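Local coordinates for protein cyclodipeptide synthase, BtCDPS (Bacillus thermoamylovorans, PDB 6ZTU) that probably acts as an aminoacyltransferase, joining two aminoacyl groups into a cyclic dipeptide, at residues 33-37 and 68-72; 40-46 and 92-97. All blocks are in the same frame, centred on the assembly; numbering follows the deposited sequence.

Contact 1: 33-37 and 68-72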
ATOM      1  N   ILE A  33       3.666   3.347   1.415  1.00 23.22           N
ATOM      2  CA  ILE A  33       3.639   4.617   2.140  1.00 24.26           C
ATOM      3  C   ILE A  33       2.273   5.237   1.897  1.00 26.94           C
ATOM      4  O   ILE A  33       1.945   5.609   0.765  1.00 26.06           O
ATOM      5  CB  ILE A  33       4.759   5.564   1.691  1.00 26.55           C
ATOM      6  CG1 ILE A  33       6.118   4.858   1.695  1.00 28.32           C
ATOM      7  CG2 ILE A  33       4.769   6.824   2.560  1.00 27.57           C
ATOM      8  CD1 ILE A  33       6.501   4.246   3.028  1.00 29.19           C
ATOM      9  N   SER A  34       1.478   5.334   2.944  1.00 26.24           N
ATOM     10  CA  SER A  34       0.090   5.760   2.830  1.00 31.31           C
ATOM     11  C   SER A  34       0.001   7.282   2.895  1.00 30.82           C
ATOM     12  O   SER A  34       0.626   7.889   3.768  1.00 31.60           O
ATOM     13  CB  SER A  34      -0.749   5.130   3.947  1.00 29.46           C
ATOM     14  OG  SER A  34      -2.123   5.208   3.639  1.00 42.80           O
ATOM     15  N   PRO A  35      -0.750   7.925   1.998  1.00 28.94           N
ATOM     16  CA  PRO A  35      -0.843   9.387   2.019  1.00 27.87           C
ATOM     17  C   PRO A  35      -1.797   9.893   3.093  1.00 28.59           C
ATOM     18  O   PRO A  35      -2.790   9.249   3.433  1.00 32.64           O
ATOM     19  CB  PRO A  35      -1.372   9.718   0.617  1.00 33.19           C
ATOM     20  CG  PRO A  35      -2.236   8.540   0.280  1.00 33.97           C
ATOM     21  CD  PRO A  35      -1.502   7.344   0.873  1.00 29.88           C
ATOM     22  N   PHE A  36      -1.476  11.082   3.616  1.00 31.19           N
ATOM     23  CA  PHE A  36      -2.301  11.755   4.627  1.00 31.95           C
ATOM     24  C   PHE A  36      -2.438  10.893   5.878  1.00 34.67           C
ATOM     25  O   PHE A  36      -3.508  10.786   6.483  1.00 39.00           O
ATOM     26  CB  PHE A  36      -3.662  12.141   4.053  1.00 32.04           C
ATOM     27  CG  PHE A  36      -3.573  12.683   2.661  1.00 33.94           C
ATOM     28  CD1 PHE A  36      -2.813  13.811   2.401  1.00 39.66           C
ATOM     29  CD2 PHE A  36      -4.209  12.053   1.608  1.00 33.43           C
ATOM     30  CE1 PHE A  36      -2.707  14.311   1.119  1.00 40.10           C
ATOM     31  CE2 PHE A  36      -4.109  12.555   0.317  1.00 35.13           C
ATOM     32  CZ  PHE A  36      -3.353  13.682   0.077  1.00 37.70           C
ATOM     33  N   ASN A  37      -1.328  10.278   6.264  1.00 33.24           N
ATOM     34  CA  ASN A  37      -1.259   9.392   7.415  1.00 35.22           C
ATOM     35  C   ASN A  37      -0.068   9.837   8.248  1.00 37.48           C
ATOM     36  O   ASN A  37       1.071   9.760   7.784  1.00 35.25           O
ATOM     37  CB  ASN A  37      -1.118   7.931   6.965  1.00 30.88           C
ATOM     38  CG  ASN A  37      -1.091   6.957   8.126  1.00 35.47           C
ATOM     39  OD1 ASN A  37      -0.601   7.271   9.206  1.00 38.20           O
ATOM     40  ND2 ASN A  37      -1.620   5.765   7.904  1.00 36.81           N
ATOM     41  N   ALA A  68      -5.284   9.256  -5.051  1.00 26.63           N
ATOM     42  CA  ALA A  68      -5.185   9.762  -3.690  1.00 26.85           C
ATOM     43  C   ALA A  68      -6.054  10.999  -3.499  1.00 29.92           C
ATOM     44  O   ALA A  68      -6.525  11.256  -2.386  1.00 30.71           O
ATOM     45  CB  ALA A  68      -3.735  10.076  -3.338  1.00 30.86           C
ATOM     46  N   LYS A  69      -6.288  11.768  -4.572  1.00 31.23           N
ATOM     47  CA  LYS A  69      -7.170  12.931  -4.459  1.00 31.66           C
ATOM     48  C   LYS A  69      -8.596  12.526  -4.091  1.00 30.67           C
ATOM     49  O   LYS A  69      -9.301  13.291  -3.421  1.00 32.12           O
ATOM     50  CB  LYS A  69      -7.151  13.741  -5.761  1.00 30.43           C
ATOM     51  CG  LYS A  69      -7.934  13.154  -6.917  1.00 34.23           C
ATOM     52  CD  LYS A  69      -7.771  14.018  -8.171  1.00 40.12           C
ATOM     53  CE  LYS A  69      -9.052  14.070  -9.001  1.00 44.24           C
ATOM     54  NZ  LYS A  69      -9.993  12.937  -8.725  1.00 45.96           N
ATOM     55  N   ASN A  70      -9.026  11.323  -4.488  1.00 29.10           N
ATOM     56  CA  ASN A  70     -10.380  10.866  -4.169  1.00 31.80           C
ATOM     57  C   ASN A  70     -10.610  10.793  -2.673  1.00 33.82           C
ATOM     58  O   ASN A  70     -11.736  11.021  -2.206  1.00 32.77           O
ATOM     59  CB  ASN A  70     -10.651   9.494  -4.786  1.00 30.02           C
ATOM     60  CG  ASN A  70     -10.695   9.535  -6.286  1.00 29.76           C
ATOM     61  OD1 ASN A  70      -9.869  10.202  -6.913  1.00 36.17           O
ATOM     62  ND2 ASN A  70     -11.656   8.833  -6.883  1.00 29.71           N
ATOM     63  N   LEU A  71      -9.565  10.456  -1.909  1.00 30.22           N
ATOM     64  CA  LEU A  71      -9.699  10.369  -0.462  1.00 31.51           C
ATOM     65  C   LEU A  71     -10.034  11.731   0.126  1.00 36.45           C
ATOM     66  O   LEU A  71     -10.823  11.833   1.069  1.00 37.33           O
ATOM     67  CB  LEU A  71      -8.412   9.818   0.159  1.00 28.31           C
ATOM     68  CG  LEU A  71      -7.932   8.448  -0.334  1.00 27.80           C
ATOM     69  CD1 LEU A  71      -6.657   8.077   0.390  1.00 27.88           C
ATOM     70  CD2 LEU A  71      -9.001   7.368  -0.128  1.00 31.21           C
ATOM     71  N   LEU A  72      -9.450  12.790  -0.432  1.00 35.01           N
ATOM     72  CA  LEU A  72      -9.764  14.139   0.028  1.00 37.44           C
ATOM     73  C   LEU A  72     -11.092  14.626  -0.543  1.00 35.85           C
ATOM     74  O   LEU A  72     -11.908  15.197   0.187  1.00 42.19           O
ATOM     75  CB  LEU A  72      -8.618  15.088  -0.335  1.00 33.33           C
ATOM     76  CG  LEU A  72      -7.216  14.729   0.187  1.00 36.66           C
ATOM     77  CD1 LEU A  72      -6.163  15.700  -0.348  1.00 39.97           C
ATOM     78  CD2 LEU A  72      -7.166  14.676   1.708  1.00 37.14           C
TER
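The carbonyl oxygen of A68 is approached by two groups: L71 N, three residues on, donates to A68 O at 3.2 Å, and the edge of the F36 ring comes up to it from the loop, with F36 CE2 lying 3.9 Å from A68 O near the ring plane. The first is a hydrogen bond; the second is an edge-on approach that points the CE2 hydrogen toward the oxygen and is at most weakly attractive. The rest of the junction is apolar. F36 and L72 reach for each other from opposite directions, and the isobutyl group lies against one ring face: L72 CD2 stands 4.0 Å from the centroid of F36, 14° off the ring normal, which defines a CH-pi contact. The other methyl reaches the ring's far end, L72 CD1 meeting F36 CZ at 3.5 Å. On the opposite face sits P35 CB, so the phenyl is sandwiched between its own neighbour and the helix. F36 takes a positive phi of 60°, and its CG stands beside the backbone N, anti to the carbonyl carbon (chi1 -41°), which carries the ring toward L72. One residue earlier, P35 CG packs on A68 CB at 4.2 Å and on L71 CD1 at 4.4 Å. The loop backbone is secured elsewhere: F36 N bonds to E89 of helix 79-103, and P35 O accepts from R154. Together these place the loop after strand 28-32 against helix 68-74 beside the pocket that holds the hexanediol, which touches I33; P35 and L71 also both pack on Y176, a residue of that pocket. The chemistry implies division of labour, with shape and dispersion joining loop to helix while polar bonds to other helices fix the loop backbone.

Contact 2: 40-46 and 92-97; sequences FSQNYIH and RHFRFS
The Q42 and F96 side chains run across each other at about a right angle, the glutamine lying flat over one ring face. Q42 CB sits over its centre, 3.5 Å from the F96 centroid, a CH-pi contact. With CG anti to the backbone N (chi1 178°) and the chain extended beyond, the glutamine runs on until Q42 CD lies 3.6 Å from F96 CE1; the amide and ring planes, 24° apart, are stacked. Q42 NE2 hydrogen-bonds to E99, which holds the amide end; H46 NE2 meets the same carboxylate oxygen, while H46 ND1 pairs with K103 NZ. Two groups meet the ring's edge instead: I45 CD1 and, in plane, R92 NH1. I45 also sets CG2 against S97, 3.7 Å from S97 OG. R92 NH1 donates to F40 O at 3.1 Å with an N-H...O angle of 155°; H93 CD2 lies on one face of that guanidinium, and E89 pairs with R92 NH2. Replacing F96 with an alanine is likely to strip the Q42 methylenes of the face they lie on and open a gap between the helices, leaving the glutamine held mainly through E99. Segments 42-46 and 92-97, their axes 9.4 Å apart, thus pack chiefly through the F96 ring. Y44 N caps onto S41 OG at 3.1 Å, and the arginine bond ties the residue before that N-cap to helix 79-103, while apolar contacts join the helix bodies.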
ATOM      1  N   PHE A  40       3.720   8.257   8.775  1.00 32.71           N
ATOM      2  CA  PHE A  40       4.841   8.280   7.833  1.00 30.40           C
ATOM      3  C   PHE A  40       5.563   9.625   7.897  1.00 34.75           C
ATOM      4  O   PHE A  40       5.604  10.410   6.951  1.00 35.83           O
ATOM      5  CB  PHE A  40       4.357   7.947   6.431  1.00 31.65           C
ATOM      6  CG  PHE A  40       3.868   6.541   6.308  1.00 30.13           C
ATOM      7  CD1 PHE A  40       4.760   5.505   6.092  1.00 26.98           C
ATOM      8  CD2 PHE A  40       2.524   6.250   6.454  1.00 29.80           C
ATOM      9  CE1 PHE A  40       4.312   4.193   5.998  1.00 26.92           C
ATOM     10  CE2 PHE A  40       2.065   4.946   6.366  1.00 30.55           C
ATOM     11  CZ  PHE A  40       2.966   3.915   6.135  1.00 28.29           C
ATOM     12  N   SER A  41       6.150   9.862   9.062  1.00 36.49           N
ATOM     13  CA  SER A  41       7.079  10.956   9.274  1.00 39.69           C
ATOM     14  C   SER A  41       8.399  10.669   8.564  1.00 39.21           C
ATOM     15  O   SER A  41       8.670   9.553   8.114  1.00 37.06           O
ATOM     16  CB  SER A  41       7.340  11.139  10.765  1.00 39.12           C
ATOM     17  OG  SER A  41       8.000   9.988  11.283  1.00 36.75           O
ATOM     18  N   GLN A  42       9.245  11.697   8.491  1.00 41.32           N
ATOM     19  CA  GLN A  42      10.596  11.493   7.981  1.00 34.74           C
ATOM     20  C   GLN A  42      11.307  10.389   8.755  1.00 35.97           C
ATOM     21  O   GLN A  42      11.906   9.482   8.164  1.00 38.28           O
ATOM     22  CB  GLN A  42      11.378  12.806   8.058  1.00 41.44           C
ATOM     23  CG  GLN A  42      12.811  12.697   7.601  1.00 42.95           C
ATOM     24  CD  GLN A  42      13.539  14.024   7.683  1.00 46.61           C
ATOM     25  OE1 GLN A  42      13.231  14.858   8.533  1.00 44.56           O
ATOM     26  NE2 GLN A  42      14.500  14.231   6.794  1.00 47.89           N
ATOM     27  N   ASN A  43      11.234  10.436  10.088  1.00 40.81           N
ATOM     28  CA  ASN A  43      11.940   9.449  10.902  1.00 38.00           C
ATOM     29  C   ASN A  43      11.450   8.030  10.635  1.00 35.72           C
ATOM     30  O   ASN A  43      12.260   7.099  10.534  1.00 35.30           O
ATOM     31  CB  ASN A  43      11.790   9.780  12.384  1.00 43.98           C
ATOM     32  CG  ASN A  43      12.725   8.968  13.253  1.00 46.35           C
ATOM     33  OD1 ASN A  43      13.920   8.869  12.975  1.00 57.11           O
ATOM     34  ND2 ASN A  43      12.181   8.358  14.304  1.00 56.16           N
ATOM     35  N   TYR A  44      10.131   7.837  10.548  1.00 36.67           N
ATOM     36  CA  TYR A  44       9.595   6.495  10.333  1.00 34.52           C
ATOM     37  C   TYR A  44       9.961   5.969   8.951  1.00 32.96           C
ATOM     38  O   TYR A  44      10.316   4.792   8.799  1.00 32.66           O
ATOM     39  CB  TYR A  44       8.080   6.495  10.514  1.00 31.96           C
ATOM     40  CG  TYR A  44       7.441   5.125  10.390  1.00 31.81           C
ATOM     41  CD1 TYR A  44       7.659   4.147  11.351  1.00 32.02           C
ATOM     42  CD2 TYR A  44       6.627   4.810   9.307  1.00 27.66           C
ATOM     43  CE1 TYR A  44       7.078   2.894  11.246  1.00 31.70           C
ATOM     44  CE2 TYR A  44       6.030   3.551   9.197  1.00 25.92           C
ATOM     45  CZ  TYR A  44       6.264   2.599  10.171  1.00 29.91           C
ATOM     46  OH  TYR A  44       5.695   1.343  10.074  1.00 28.57           O
ATOM     47  N   ILE A  45       9.874   6.822   7.930  1.00 34.52           N
ATOM     48  CA  ILE A  45      10.264   6.396   6.588  1.00 31.22           C
ATOM     49  C   ILE A  45      11.732   5.970   6.577  1.00 34.33           C
ATOM     50  O   ILE A  45      12.097   4.945   5.984  1.00 30.75           O
ATOM     51  CB  ILE A  45       9.957   7.516   5.572  1.00 33.08           C
ATOM     52  CG1 ILE A  45       8.448   7.565   5.294  1.00 32.43           C
ATOM     53  CG2 ILE A  45      10.742   7.315   4.282  1.00 33.59           C
ATOM     54  CD1 ILE A  45       7.979   8.809   4.539  1.00 34.78           C
ATOM     55  N   HIS A  46      12.590   6.714   7.282  1.00 36.81           N
ATOM     56  CA  HIS A  46      13.985   6.298   7.398  1.00 35.05           C
ATOM     57  C   HIS A  46      14.110   4.952   8.103  1.00 34.64           C
ATOM     58  O   HIS A  46      14.900   4.095   7.689  1.00 34.49           O
ATOM     59  CB  HIS A  46      14.795   7.372   8.124  1.00 35.72           C
ATOM     60  CG  HIS A  46      15.328   8.434   7.211  1.00 38.33           C
ATOM     61  ND1 HIS A  46      16.629   8.438   6.748  1.00 41.66           N
ATOM     62  CD2 HIS A  46      14.728   9.514   6.654  1.00 40.62           C
ATOM     63  CE1 HIS A  46      16.809   9.481   5.955  1.00 39.48           C
ATOM     64  NE2 HIS A  46      15.671  10.148   5.880  1.00 43.39           N
ATOM     65  N   ARG A  92       6.772  15.120  -0.618  1.00 37.65           N
ATOM     66  CA  ARG A  92       7.350  14.903   0.707  1.00 37.08           C
ATOM     67  C   ARG A  92       7.783  13.449   0.882  1.00 37.90           C
ATOM     68  O   ARG A  92       8.899  13.168   1.333  1.00 35.94           O
ATOM     69  CB  ARG A  92       6.349  15.306   1.795  1.00 42.23           C
ATOM     70  CG  ARG A  92       6.910  15.233   3.210  1.00 45.37           C
ATOM     71  CD  ARG A  92       5.896  15.667   4.277  1.00 48.02           C
ATOM     72  NE  ARG A  92       4.718  14.800   4.328  1.00 50.69           N
ATOM     73  CZ  ARG A  92       4.595  13.721   5.106  1.00 57.54           C
ATOM     74  NH1 ARG A  92       5.578  13.351   5.925  1.00 47.61           N
ATOM     75  NH2 ARG A  92       3.477  13.001   5.068  1.00 54.91           N
ATOM     76  N   HIS A  93       6.907  12.507   0.529  1.00 37.27           N
ATOM     77  CA  HIS A  93       7.256  11.096   0.657  1.00 34.45           C
ATOM     78  C   HIS A  93       8.465  10.747  -0.203  1.00 31.74           C
ATOM     79  O   HIS A  93       9.354  10.002   0.231  1.00 29.85           O
ATOM     80  CB  HIS A  93       6.063  10.220   0.267  1.00 31.06           C
ATOM     81  CG  HIS A  93       4.971  10.187   1.292  1.00 33.96           C
ATOM     82  ND1 HIS A  93       3.709   9.704   1.016  1.00 31.16           N
ATOM     83  CD2 HIS A  93       4.946  10.588   2.586  1.00 33.78           C
ATOM     84  CE1 HIS A  93       2.957   9.803   2.100  1.00 34.86           C
ATOM     85  NE2 HIS A  93       3.682  10.339   3.064  1.00 36.78           N
ATOM     86  N   PHE A  94       8.508  11.269  -1.430  1.00 33.44           N
ATOM     87  CA  PHE A  94       9.641  10.986  -2.306  1.00 31.20           C
ATOM     88  C   PHE A  94      10.939  11.527  -1.717  1.00 32.12           C
ATOM     89  O   PHE A  94      11.955  10.826  -1.694  1.00 33.09           O
ATOM     90  CB  PHE A  94       9.393  11.571  -3.697  1.00 34.04           C
ATOM     91  CG  PHE A  94      10.398  11.126  -4.727  1.00 39.06           C
ATOM     92  CD1 PHE A  94      11.651  11.718  -4.798  1.00 38.23           C
ATOM     93  CD2 PHE A  94      10.094  10.108  -5.619  1.00 39.30           C
ATOM     94  CE1 PHE A  94      12.585  11.298  -5.744  1.00 43.78           C
ATOM     95  CE2 PHE A  94      11.021   9.683  -6.565  1.00 38.63           C
ATOM     96  CZ  PHE A  94      12.265  10.280  -6.628  1.00 39.33           C
ATOM     97  N   ARG A  95      10.919  12.769  -1.233  1.00 37.00           N
ATOM     98  CA  ARG A  95      12.129  13.365  -0.666  1.00 41.50           C
ATOM     99  C   ARG A  95      12.694  12.507   0.459  1.00 37.22           C
ATOM    100  O   ARG A  95      13.870  12.122   0.434  1.00 38.20           O
ATOM    101  CB  ARG A  95      11.836  14.778  -0.156  1.00 41.84           C
ATOM    102  CG  ARG A  95      13.053  15.484   0.457  1.00 49.95           C
ATOM    103  CD  ARG A  95      12.667  16.807   1.115  1.00 54.19           C
ATOM    104  NE  ARG A  95      11.451  17.365   0.526  1.00 55.65           N
ATOM    105  CZ  ARG A  95      10.369  17.715   1.220  1.00 56.29           C
ATOM    106  NH1 ARG A  95      10.353  17.579   2.543  1.00 52.29           N
ATOM    107  NH2 ARG A  95       9.304  18.202   0.591  1.00 52.87           N
ATOM    108  N   PHE A  96      11.862  12.194   1.458  1.00 35.88           N
ATOM    109  CA  PHE A  96      12.341  11.424   2.602  1.00 32.84           C
ATOM    110  C   PHE A  96      12.778  10.029   2.186  1.00 34.97           C
ATOM    111  O   PHE A  96      13.756   9.495   2.718  1.00 32.97           O
ATOM    112  CB  PHE A  96      11.255  11.331   3.676  1.00 34.82           C
ATOM    113  CG  PHE A  96      10.879  12.652   4.279  1.00 44.29           C
ATOM    114  CD1 PHE A  96      11.786  13.704   4.303  1.00 43.45           C
ATOM    115  CD2 PHE A  96       9.623  12.843   4.835  1.00 44.33           C
ATOM    116  CE1 PHE A  96      11.437  14.923   4.858  1.00 46.32           C
ATOM    117  CE2 PHE A  96       9.275  14.059   5.401  1.00 47.20           C
ATOM    118  CZ  PHE A  96      10.184  15.101   5.405  1.00 45.97           C
ATOM    119  N   SER A  97      12.042   9.405   1.265  1.00 31.94           N
ATOM    120  CA  SER A  97      12.439   8.081   0.803  1.00 31.29           C
ATOM    121  C   SER A  97      13.763   8.135   0.050  1.00 33.83           C
ATOM    122  O   SER A  97      14.632   7.284   0.253  1.00 30.50           O
ATOM    123  CB  SER A  97      11.341   7.482  -0.078  1.00 32.26           C
ATOM    124  OG  SER A  97      10.132   7.366   0.658  1.00 29.81           O
TER

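In the fold
Contact 1 is the more buried, close to the hexanediol pocket and almost wholly apolar between its segments; contact 2 lies farther from the chain centre, partly buried, and adds an arginine bond and an acid-held glutamine to its aromatic packing. The two adjoin: I33 CG2 lies 3.4 Å from H93 ND1, and S34 N is 3.5 Å from F40 CE2. They share the connection from strand 28-32 to helix 42-55, whose early part meets helix 68-74 and whose later part, with the first turn of helix 42-55, meets helix 79-103. E89 of that last helix serves both, bonding F36 N and pairing with R92. Across each contact one phenylalanine face is met, by leucine in one and by glutamine in the other.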